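Local atomic coordinates of putative HAD family hydrolase (Streptomyces avermitilis, PDB entry 3MMZ), a protein that is probably a KdsC-type phosphatase of the HAD superfamily, forming one domain of a longer protein that probably makes CMP-N-acylneuraminate from an N-acylneuraminate and CTP. Residues D[115-129]-D[133-146]. Sequence-based numbering, arbitrary orientation.
With CA (calcium ion), chain F.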
ATOM      1  N   LEU D 115     -17.482  -8.275 -22.291  1.00 11.58           N
ATOM      2  CA  LEU D 115     -17.592  -7.192 -23.269  1.00 11.65           C
ATOM      3  C   LEU D 115     -18.855  -7.273 -24.133  1.00 12.31           C
ATOM      4  O   LEU D 115     -19.475  -6.250 -24.385  1.00 12.82           O
ATOM      5  CB  LEU D 115     -16.322  -7.060 -24.129  1.00 11.73           C
ATOM      6  CG  LEU D 115     -15.074  -6.615 -23.340  1.00  8.20           C
ATOM      7  CD1 LEU D 115     -13.838  -6.770 -24.231  1.00 12.70           C
ATOM      8  CD2 LEU D 115     -15.224  -5.181 -22.844  1.00 11.90           C
ATOM      9  N   PRO D 116     -19.253  -8.486 -24.569  1.00 12.37           N
ATOM     10  CA  PRO D 116     -20.526  -8.556 -25.308  1.00 11.94           C
ATOM     11  C   PRO D 116     -21.760  -8.162 -24.465  1.00 11.80           C
ATOM     12  O   PRO D 116     -22.713  -7.592 -25.009  1.00 12.10           O
ATOM     13  CB  PRO D 116     -20.595 -10.026 -25.766  1.00 12.20           C
ATOM     14  CG  PRO D 116     -19.166 -10.470 -25.816  1.00 17.73           C
ATOM     15  CD  PRO D 116     -18.511  -9.757 -24.636  1.00 12.08           C
ATOM     16  N   CYS D 117     -21.753  -8.450 -23.164  1.00 11.34           N
ATOM     17  CA  CYS D 117     -22.835  -7.979 -22.287  1.00 11.68           C
ATOM     18  C   CYS D 117     -22.801  -6.460 -22.150  1.00 12.02           C
ATOM     19  O   CYS D 117     -23.847  -5.813 -22.185  1.00 12.13           O
ATOM     20  CB  CYS D 117     -22.764  -8.619 -20.897  1.00 12.04           C
ATOM     21  SG  CYS D 117     -23.212 -10.358 -20.907  1.00 16.30           S
ATOM     22  N   PHE D 118     -21.591  -5.912 -22.005  1.00 11.54           N
ATOM     23  CA  PHE D 118     -21.366  -4.467 -21.926  1.00 11.76           C
ATOM     24  C   PHE D 118     -22.010  -3.772 -23.135  1.00 12.51           C
ATOM     25  O   PHE D 118     -22.708  -2.778 -22.971  1.00 13.22           O
ATOM     26  CB  PHE D 118     -19.854  -4.153 -21.888  1.00 11.41           C
ATOM     27  CG  PHE D 118     -19.246  -4.112 -20.504  1.00 13.10           C
ATOM     28  CD1 PHE D 118     -19.791  -4.829 -19.443  1.00 11.59           C
ATOM     29  CD2 PHE D 118     -18.094  -3.346 -20.275  1.00 11.83           C
ATOM     30  CE1 PHE D 118     -19.210  -4.767 -18.162  1.00 12.85           C
ATOM     31  CE2 PHE D 118     -17.503  -3.285 -19.018  1.00 12.56           C
ATOM     32  CZ  PHE D 118     -18.064  -3.988 -17.952  1.00 12.17           C
ATOM     33  N   ALA D 119     -21.782  -4.314 -24.334  1.00 13.01           N
ATOM     34  CA  ALA D 119     -22.336  -3.751 -25.581  1.00 14.03           C
ATOM     35  C   ALA D 119     -23.867  -3.786 -25.633  1.00 15.25           C
ATOM     36  O   ALA D 119     -24.491  -2.924 -26.258  1.00 16.10           O
ATOM     37  CB  ALA D 119     -21.749  -4.456 -26.817  1.00 14.15           C
ATOM     38  N   LEU D 120     -24.453  -4.794 -24.993  1.00 15.37           N
ATOM     39  CA  LEU D 120     -25.904  -4.982 -24.950  1.00 16.51           C
ATOM     40  C   LEU D 120     -26.636  -3.947 -24.081  1.00 15.94           C
ATOM     41  O   LEU D 120     -27.746  -3.534 -24.415  1.00 16.30           O
ATOM     42  CB  LEU D 120     -26.221  -6.383 -24.414  1.00 18.32           C
ATOM     43  CG  LEU D 120     -27.329  -7.318 -24.917  1.00 34.70           C
ATOM     44  CD1 LEU D 120     -28.627  -6.619 -25.344  1.00 19.81           C
ATOM     45  CD2 LEU D 120     -26.792  -8.161 -26.059  1.00 20.00           C
ATOM     46  N   VAL D 121     -26.032  -3.545 -22.965  1.00 15.41           N
ATOM     47  CA  VAL D 121     -26.774  -2.816 -21.929  1.00 15.28           C
ATOM     48  C   VAL D 121     -26.470  -1.323 -21.887  1.00 14.99           C
ATOM     49  O   VAL D 121     -25.449  -0.871 -22.405  1.00 15.38           O
ATOM     50  CB  VAL D 121     -26.576  -3.430 -20.529  1.00 15.61           C
ATOM     51  CG1 VAL D 121     -26.974  -4.901 -20.532  1.00 16.86           C
ATOM     52  CG2 VAL D 121     -25.113  -3.256 -20.046  1.00 15.90           C
ATOM     53  N   GLY D 122     -27.372  -0.567 -21.268  1.00 14.00           N
ATOM     54  CA  GLY D 122     -27.234   0.880 -21.159  1.00 12.96           C
ATOM     55  C   GLY D 122     -26.135   1.300 -20.197  1.00 12.04           C
ATOM     56  O   GLY D 122     -25.421   2.265 -20.451  1.00 11.29           O
ATOM     57  N   TRP D 123     -25.989   0.551 -19.108  1.00 11.81           N
ATOM     58  CA  TRP D 123     -25.094   0.946 -18.027  1.00 12.18           C
ATOM     59  C   TRP D 123     -24.081  -0.148 -17.668  1.00 11.22           C
ATOM     60  O   TRP D 123     -24.207  -0.784 -16.615  1.00 11.18           O
ATOM     61  CB  TRP D 123     -25.920   1.377 -16.801  1.00 12.68           C
ATOM     62  CG  TRP D 123     -26.621   2.699 -16.997  1.00 14.67           C
ATOM     63  CD1 TRP D 123     -27.871   2.904 -17.519  1.00 13.76           C
ATOM     64  CD2 TRP D 123     -26.105   3.993 -16.671  1.00 13.57           C
ATOM     65  NE1 TRP D 123     -28.160   4.248 -17.541  1.00 14.23           N
ATOM     66  CE2 TRP D 123     -27.093   4.938 -17.019  1.00 14.61           C
ATOM     67  CE3 TRP D 123     -24.893   4.446 -16.112  1.00 14.87           C
ATOM     68  CZ2 TRP D 123     -26.915   6.314 -16.826  1.00 13.69           C
ATOM     69  CZ3 TRP D 123     -24.717   5.817 -15.925  1.00 13.44           C
ATOM     70  CH2 TRP D 123     -25.723   6.730 -16.285  1.00 14.79           C
ATOM     71  N   PRO D 124     -23.075  -0.378 -18.540  1.00 10.70           N
ATOM     72  CA  PRO D 124     -22.045  -1.350 -18.182  1.00 10.49           C
ATOM     73  C   PRO D 124     -21.117  -0.738 -17.141  1.00 10.57           C
ATOM     74  O   PRO D 124     -20.734   0.423 -17.283  1.00 10.28           O
ATOM     75  CB  PRO D 124     -21.286  -1.569 -19.494  1.00 10.82           C
ATOM     76  CG  PRO D 124     -21.547  -0.340 -20.311  1.00 13.54           C
ATOM     77  CD  PRO D 124     -22.910   0.123 -19.927  1.00 11.00           C
ATOM     78  N   VAL D 125     -20.787  -1.514 -16.112  1.00 10.55           N
ATOM     79  CA  VAL D 125     -19.941  -1.041 -15.006  1.00 10.45           C
ATOM     80  C   VAL D 125     -18.803  -2.039 -14.784  1.00 10.44           C
ATOM     81  O   VAL D 125     -19.020  -3.265 -14.710  1.00 11.04           O
ATOM     82  CB  VAL D 125     -20.748  -0.830 -13.685  1.00 10.68           C
ATOM     83  CG1 VAL D 125     -19.830  -0.319 -12.566  1.00 11.49           C
ATOM     84  CG2 VAL D 125     -21.932   0.147 -13.899  1.00 11.92           C
ATOM     85  N   ALA D 126     -17.582  -1.521 -14.711  1.00  9.84           N
ATOM     86  CA  ALA D 126     -16.418  -2.360 -14.477  1.00 10.23           C
ATOM     87  C   ALA D 126     -15.987  -2.169 -13.038  1.00 10.33           C
ATOM     88  O   ALA D 126     -15.982  -1.036 -12.539  1.00 10.85           O
ATOM     89  CB  ALA D 126     -15.269  -1.958 -15.424  1.00 10.60           C
ATOM     90  N   VAL D 127     -15.646  -3.266 -12.361  1.00 10.11           N
ATOM     91  CA  VAL D 127     -14.985  -3.177 -11.048  1.00 10.30           C
ATOM     92  C   VAL D 127     -13.572  -2.623 -11.242  1.00 10.76           C
ATOM     93  O   VAL D 127     -13.013  -2.709 -12.348  1.00 10.35           O
ATOM     94  CB  VAL D 127     -14.991  -4.526 -10.280  1.00 10.45           C
ATOM     95  CG1 VAL D 127     -16.431  -4.963 -10.004  1.00 13.71           C
ATOM     96  CG2 VAL D 127     -14.242  -5.615 -11.046  1.00 12.79           C
ATOM     97  N   ALA D 128     -13.011  -2.036 -10.179  1.00 11.05           N
ATOM     98  CA  ALA D 128     -11.695  -1.403 -10.231  1.00 11.48           C
ATOM     99  C   ALA D 128     -10.608  -2.353 -10.710  1.00 11.74           C
ATOM    100  O   ALA D 128      -9.665  -1.933 -11.405  1.00 11.51           O
ATOM    101  CB  ALA D 128     -11.327  -0.822  -8.867  1.00 11.75           C
ATOM    102  N   SER D 129     -10.763  -3.630 -10.353  1.00 11.98           N
ATOM    103  CA  SER D 129      -9.789  -4.673 -10.672  1.00 12.82           C
ATOM    104  C   SER D 129     -10.003  -5.319 -12.052  1.00 13.12           C
ATOM    105  O   SER D 129      -9.329  -6.293 -12.397  1.00 13.13           O
ATOM    106  CB  SER D 129      -9.816  -5.762  -9.584  1.00 12.23           C
ATOM    107  OG  SER D 129     -11.148  -6.170  -9.305  1.00 12.82           O
ATOM    108  N   VAL D 133      -9.025  -3.411 -20.786  1.00 15.17           N
ATOM    109  CA  VAL D 133     -10.000  -3.070 -21.843  1.00 14.38           C
ATOM    110  C   VAL D 133     -11.430  -2.956 -21.307  1.00 13.19           C
ATOM    111  O   VAL D 133     -12.247  -2.203 -21.834  1.00 12.66           O
ATOM    112  CB  VAL D 133      -9.942  -4.037 -23.064  1.00 15.00           C
ATOM    113  CG1 VAL D 133      -8.537  -4.057 -23.669  1.00 22.57           C
ATOM    114  CG2 VAL D 133     -10.391  -5.433 -22.686  1.00 22.61           C
ATOM    115  N   VAL D 134     -11.711  -3.702 -20.242  1.00 12.58           N
ATOM    116  CA  VAL D 134     -13.030  -3.707 -19.611  1.00 11.88           C
ATOM    117  C   VAL D 134     -13.260  -2.399 -18.845  1.00 11.71           C
ATOM    118  O   VAL D 134     -14.340  -1.815 -18.911  1.00 11.86           O
ATOM    119  CB  VAL D 134     -13.198  -4.942 -18.682  1.00 11.86           C
ATOM    120  CG1 VAL D 134     -14.569  -4.945 -17.985  1.00 13.00           C
ATOM    121  CG2 VAL D 134     -13.006  -6.233 -19.474  1.00 13.44           C
ATOM    122  N   ARG D 135     -12.239  -1.933 -18.125  1.00 12.48           N
ATOM    123  CA  ARG D 135     -12.323  -0.628 -17.455  1.00 13.29           C
ATOM    124  C   ARG D 135     -12.639   0.473 -18.454  1.00 11.52           C
ATOM    125  O   ARG D 135     -13.512   1.314 -18.212  1.00 11.22           O
ATOM    126  CB  ARG D 135     -11.017  -0.309 -16.733  1.00 15.95           C
ATOM    127  CG  ARG D 135     -10.819  -1.062 -15.450  1.00 26.07           C
ATOM    128  CD  ARG D 135      -9.342  -1.168 -15.133  1.00 21.93           C
ATOM    129  NE  ARG D 135      -8.716   0.038 -14.594  1.00 26.73           N
ATOM    130  CZ  ARG D 135      -7.713   0.707 -15.173  1.00 25.17           C
ATOM    131  NH1 ARG D 135      -7.223   0.317 -16.357  1.00 27.64           N
ATOM    132  NH2 ARG D 135      -7.185   1.777 -14.565  1.00 27.36           N
ATOM    133  N   GLY D 136     -11.966   0.440 -19.600  1.00 10.78           N
ATOM    134  CA  GLY D 136     -12.229   1.420 -20.665  1.00 10.16           C
ATOM    135  C   GLY D 136     -13.648   1.335 -21.218  1.00  9.80           C
ATOM    136  O   GLY D 136     -14.337   2.348 -21.343  1.00  9.04           O
ATOM    137  N   ALA D 137     -14.080   0.116 -21.541  1.00 10.56           N
ATOM    138  CA  ALA D 137     -15.378  -0.143 -22.174  1.00 11.16           C
ATOM    139  C   ALA D 137     -16.581   0.240 -21.320  1.00 11.00           C
ATOM    140  O   ALA D 137     -17.649   0.541 -21.843  1.00 11.10           O
ATOM    141  CB  ALA D 137     -15.475  -1.618 -22.567  1.00 11.53           C
ATOM    142  N   ALA D 138     -16.406   0.202 -20.004  1.00 10.40           N
ATOM    143  CA  ALA D 138     -17.463   0.544 -19.065  1.00 10.70           C
ATOM    144  C   ALA D 138     -17.930   1.995 -19.183  1.00 11.10           C
ATOM    145  O   ALA D 138     -17.191   2.884 -19.634  1.00 10.88           O
ATOM    146  CB  ALA D 138     -16.999   0.260 -17.646  1.00 10.18           C
ATOM    147  N   ARG D 139     -19.163   2.222 -18.760  1.00 11.14           N
ATOM    148  CA  ARG D 139     -19.710   3.569 -18.659  1.00 11.18           C
ATOM    149  C   ARG D 139     -19.354   4.187 -17.301  1.00 10.82           C
ATOM    150  O   ARG D 139     -19.268   5.411 -17.161  1.00 10.95           O
ATOM    151  CB  ARG D 139     -21.222   3.517 -18.876  1.00 11.68           C
ATOM    152  CG  ARG D 139     -21.912   4.863 -18.933  1.00 12.80           C
ATOM    153  CD  ARG D 139     -23.356   4.705 -19.383  1.00 12.52           C
ATOM    154  NE  ARG D 139     -24.074   5.978 -19.367  1.00 13.10           N
ATOM    155  CZ  ARG D 139     -25.318   6.147 -19.828  1.00 13.76           C
ATOM    156  NH1 ARG D 139     -25.996   5.128 -20.346  1.00 13.21           N
ATOM    157  NH2 ARG D 139     -25.889   7.339 -19.768  1.00 13.13           N
ATOM    158  N   ALA D 140     -19.137   3.329 -16.310  1.00 10.37           N
ATOM    159  CA  ALA D 140     -18.718   3.737 -14.975  1.00 10.73           C
ATOM    160  C   ALA D 140     -17.742   2.684 -14.433  1.00 10.69           C
ATOM    161  O   ALA D 140     -17.813   1.513 -14.827  1.00 10.36           O
ATOM    162  CB  ALA D 140     -19.926   3.880 -14.069  1.00 10.97           C
ATOM    163  N   VAL D 141     -16.823   3.099 -13.552  1.00  9.97           N
ATOM    164  CA  VAL D 141     -15.807   2.189 -13.013  1.00 10.38           C
ATOM    165  C   VAL D 141     -15.787   2.391 -11.507  1.00 10.52           C
ATOM    166  O   VAL D 141     -15.727   3.531 -11.039  1.00 10.33           O
ATOM    167  CB  VAL D 141     -14.390   2.482 -13.601  1.00  9.89           C
ATOM    168  CG1 VAL D 141     -13.338   1.515 -13.058  1.00 12.86           C
ATOM    169  CG2 VAL D 141     -14.401   2.437 -15.147  1.00 13.19           C
ATOM    170  N   THR D 142     -15.858   1.305 -10.741  1.00 10.80           N
ATOM    171  CA  THR D 142     -15.833   1.444  -9.285  1.00 11.73           C
ATOM    172  C   THR D 142     -14.413   1.774  -8.833  1.00 12.96           C
ATOM    173  O   THR D 142     -13.452   1.554  -9.580  1.00 12.42           O
ATOM    174  CB  THR D 142     -16.326   0.173  -8.552  1.00 12.08           C
ATOM    175  OG1 THR D 142     -15.373  -0.882  -8.733  1.00 13.49           O
ATOM    176  CG2 THR D 142     -17.702  -0.258  -9.056  1.00 14.00           C
ATOM    177  N   THR D 143     -14.285   2.318  -7.622  1.00 13.58           N
ATOM    178  CA  THR D 143     -12.967   2.532  -7.028  1.00 14.47           C
ATOM    179  C   THR D 143     -12.519   1.287  -6.260  1.00 14.67           C
ATOM    180  O   THR D 143     -11.326   1.013  -6.134  1.00 15.08           O
ATOM    181  CB  THR D 143     -12.974   3.744  -6.065  1.00 15.45           C
ATOM    182  OG1 THR D 143     -13.911   3.506  -5.011  1.00 21.33           O
ATOM    183  CG2 THR D 143     -13.373   4.993  -6.784  1.00 20.35           C
ATOM    184  N   VAL D 144     -13.491   0.531  -5.754  1.00 13.87           N
ATOM    185  CA  VAL D 144     -13.235  -0.649  -4.928  1.00 14.45           C
ATOM    186  C   VAL D 144     -13.141  -1.882  -5.831  1.00 14.06           C
ATOM    187  O   VAL D 144     -13.994  -2.055  -6.697  1.00 13.94           O
ATOM    188  CB  VAL D 144     -14.411  -0.828  -3.902  1.00 15.07           C
ATOM    189  CG1 VAL D 144     -14.282  -2.103  -3.113  1.00 23.21           C
ATOM    190  CG2 VAL D 144     -14.466   0.379  -2.950  1.00 23.26           C
ATOM    191  N   PRO D 145     -12.115  -2.743  -5.638  1.00 13.78           N
ATOM    192  CA  PRO D 145     -12.006  -3.930  -6.506  1.00 13.37           C
ATOM    193  C   PRO D 145     -13.014  -5.058  -6.222  1.00 12.57           C
ATOM    194  O   PRO D 145     -13.675  -5.059  -5.195  1.00 12.68           O
ATOM    195  CB  PRO D 145     -10.577  -4.420  -6.254  1.00 14.07           C
ATOM    196  CG  PRO D 145     -10.242  -3.950  -4.872  1.00 15.60           C
ATOM    197  CD  PRO D 145     -11.011  -2.661  -4.656  1.00 14.28           C
ATOM    198  N   GLY D 146     -13.103  -6.029  -7.133  1.00 12.83           N
ATOM    199  CA  GLY D 146     -13.978  -7.192  -6.941  1.00 13.44           C
ATOM    200  C   GLY D 146     -13.620  -7.973  -5.679  1.00 13.55           C
ATOM    201  O   GLY D 146     -12.437  -8.218  -5.399  1.00 13.31           O
TER
HETATM  202 CA    CA F 501     -15.603   4.249 -20.582  1.00 10.33          CA
HETATM  203  O   HOH W   1      -9.187   0.883 -12.010  1.00 32.56           O
HETATM  204  O   HOH W   2      -9.960  -7.809  -6.791  1.00 29.72           O
HETATM  205  O   HOH W   3     -14.257   3.817 -18.723  1.00 10.27           O
HETATM  206  O   HOH W   4     -17.558   5.600 -21.424  1.00 14.24           O
HETATM  207  O   HOH W   5     -16.237   3.836 -23.009  1.00 13.46           O
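The last beta-alpha-beta unit of this HAD-type domain brings strand 123-126 beside strand 140-141 in parallel, with helix 132-137 in the crossover. A126 makes both strand bonds: its N donates to A140 O, and its O accepts from T142 N at 3.0 Å. P124 O accepts from R139 N at 2.8 Å. Beyond the strands, T142 OG1 donates to V144 O and receives a weak bond from A128 N, while S129 OG accepts from G146 N.

At the start of the two strands, R139 reaches back with CG anti to the backbone N (chi1 -174°) and an extended chain, laying its guanidinium flat on the six-membered ring of W123 (planes at 8°). This is a cation-pi stack, with R139 CZ 3.5 Å from the centroid of the W123 ring; R139 CD adds a CH-pi contact over the same face. R139 NH1 meanwhile donates to G122 O at 2.9 Å, with the oxygen in the guanidinium plane; stack and bond together restrict the group's rotation. A leucine in place of W123 would probably take the flat surface from under R139, leaving the guanidinium held by the G122 bond but freer to swing.

Between helices 115-120 and 132-137, which run parallel, V134 CG1 meets F118 CE2 at 3.5 Å, and A137 CB lies at the edge of that ring and against L115 CD2. A138 CB presses on A126 CB at 3.6 Å.

At the helix end G136 O and A138 O bind calcium together with the same two carbonyls of a second subunit, whose T142 O also accepts a bond from R135 NH2. Strand 105-109 pairs with the other side of strand 123-126, and helix 150-159 packs on V125, V127 and T142.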